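Local coordinates for protein glucose-6-phosphate dehydrogenase (Trypanosoma cruzi, PDB 5AQ1) that oxidises glucose 6-phosphate to 6-phosphogluconolactone with NADP+ as acceptor, the NADPH-producing entry step of the pentose phosphate pathway, at residues R31-V36 against L172-L177. Numbering follows the deposited sequence.
Sequences RALTIV and LGWVRL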
# COMPACT_ATOMS: atom_id res chain seq x y z
N ARG B 31 -27.29 -39.91 19.47
CA ARG B 31 -26.62 -40.54 20.60
C ARG B 31 -26.92 -39.76 21.88
O ARG B 31 -27.13 -38.55 21.85
CB ARG B 31 -25.12 -40.58 20.33
CG ARG B 31 -24.26 -40.97 21.52
CD ARG B 31 -22.86 -41.37 21.06
NE ARG B 31 -22.83 -42.74 20.55
CZ ARG B 31 -21.80 -43.29 19.92
NH1 ARG B 31 -20.69 -42.60 19.70
NH2 ARG B 31 -21.88 -44.55 19.50
N ALA B 32 -26.95 -40.46 23.01
CA ALA B 32 -27.26 -39.85 24.30
C ALA B 32 -26.30 -38.71 24.61
O ALA B 32 -25.13 -38.76 24.24
CB ALA B 32 -27.21 -40.88 25.41
N LEU B 33 -26.80 -37.68 25.29
CA LEU B 33 -26.00 -36.53 25.70
C LEU B 33 -26.19 -36.27 27.19
O LEU B 33 -27.31 -36.05 27.65
CB LEU B 33 -26.39 -35.28 24.91
CG LEU B 33 -25.64 -33.98 25.27
CD1 LEU B 33 -24.14 -34.15 25.17
CD2 LEU B 33 -26.11 -32.85 24.38
N THR B 34 -25.10 -36.30 27.94
CA THR B 34 -25.12 -35.99 29.37
C THR B 34 -24.18 -34.82 29.65
O THR B 34 -22.99 -34.89 29.35
CB THR B 34 -24.71 -37.22 30.21
OG1 THR B 34 -25.48 -38.36 29.82
CG2 THR B 34 -24.94 -36.95 31.69
N ILE B 35 -24.73 -33.76 30.23
CA ILE B 35 -23.97 -32.58 30.62
C ILE B 35 -23.87 -32.54 32.15
O ILE B 35 -24.87 -32.30 32.83
CB ILE B 35 -24.62 -31.28 30.10
CG1 ILE B 35 -24.71 -31.32 28.57
CG2 ILE B 35 -23.84 -30.05 30.56
CD1 ILE B 35 -25.50 -30.19 27.96
N VAL B 36 -22.67 -32.77 32.68
CA VAL B 36 -22.46 -32.80 34.12
C VAL B 36 -21.86 -31.48 34.60
O VAL B 36 -20.74 -31.13 34.24
CB VAL B 36 -21.53 -33.96 34.54
CG1 VAL B 36 -21.47 -34.08 36.05
CG2 VAL B 36 -22.00 -35.27 33.92
N LEU B 172 -17.93 -45.48 22.08
CA LEU B 172 -19.29 -45.21 22.54
C LEU B 172 -19.63 -43.72 22.71
O LEU B 172 -20.76 -43.39 23.09
CB LEU B 172 -19.55 -45.95 23.85
CG LEU B 172 -19.44 -47.48 23.79
CD1 LEU B 172 -19.77 -48.06 25.15
CD2 LEU B 172 -20.36 -48.06 22.73
N GLY B 173 -18.68 -42.83 22.44
CA GLY B 173 -18.92 -41.39 22.53
C GLY B 173 -17.69 -40.62 22.95
O GLY B 173 -16.69 -41.21 23.37
N TRP B 174 -17.77 -39.29 22.86
CA TRP B 174 -16.65 -38.43 23.25
C TRP B 174 -16.79 -37.92 24.68
O TRP B 174 -17.87 -37.97 25.27
CB TRP B 174 -16.46 -37.25 22.28
CG TRP B 174 -17.70 -36.49 21.84
CD1 TRP B 174 -18.29 -36.54 20.61
CD2 TRP B 174 -18.47 -35.56 22.62
NE1 TRP B 174 -19.39 -35.71 20.58
CE2 TRP B 174 -19.52 -35.10 21.79
CE3 TRP B 174 -18.39 -35.08 23.93
CZ2 TRP B 174 -20.49 -34.18 22.24
CZ3 TRP B 174 -19.35 -34.16 24.37
CH2 TRP B 174 -20.38 -33.73 23.53
N VAL B 175 -15.68 -37.44 25.23
CA VAL B 175 -15.67 -36.73 26.50
C VAL B 175 -15.02 -35.37 26.30
O VAL B 175 -13.95 -35.27 25.71
CB VAL B 175 -14.89 -37.50 27.58
CG1 VAL B 175 -14.99 -36.77 28.92
CG2 VAL B 175 -15.39 -38.92 27.70
N ARG B 176 -15.69 -34.32 26.77
CA ARG B 176 -15.15 -32.97 26.70
C ARG B 176 -15.21 -32.29 28.06
O ARG B 176 -16.18 -32.45 28.81
CB ARG B 176 -15.91 -32.15 25.65
CG ARG B 176 -15.58 -32.59 24.23
CD ARG B 176 -16.51 -31.99 23.19
NE ARG B 176 -16.38 -32.70 21.92
CZ ARG B 176 -17.26 -32.65 20.92
NH1 ARG B 176 -18.38 -31.92 21.01
NH2 ARG B 176 -17.03 -33.35 19.81
N LEU B 177 -14.15 -31.55 28.38
CA LEU B 177 -14.00 -30.86 29.65
C LEU B 177 -14.04 -29.36 29.44
O LEU B 177 -13.19 -28.81 28.75
CB LEU B 177 -12.64 -31.21 30.28
CG LEU B 177 -12.53 -32.46 31.17
CD1 LEU B 177 -13.05 -32.17 32.57
CD2 LEU B 177 -13.24 -33.65 30.55
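Arg31 reaches across to the Leu172-Gly173 peptide and lays its guanidinium over the carbonyl. Leu172 O sits 3.2 Å above the guanidinium plane, displaced toward its rim, with CZ of Arg31 3.3 Å from that oxygen. Neither NE nor NH1 of Arg31 points an N-H at it well enough for a hydrogen bond, although NE is also 3.3 Å from Leu172 O. CG stands anti to the backbone N (chi1 169°) and the chain then bends at chi3 (-79°), which brings the flat group over the peptide. NE instead makes a weak hydrogen bond to Lys140 O. Gly173, at phi 147°, has no side chain to crowd Arg31 CD.

Farther along, Leu33 CD1 touches Trp174 CH2 at 4.1 Å, the two side chains meeting at a slant. Within its own segment Trp174 also carries Arg176, whose CZ lies 3.4 Å above the indole plane, over its centre.

In the parallel sheet of the Rossmann-type coenzyme domain, strand 143-148 runs between strands 33-38 and 175-179; its Asn143 bonds to the backbones of Ala32, Thr34 and, through OD1, Trp174. The direct link rests on van der Waals contact and probably on attraction between guanidinium charge and carbonyl oxygen.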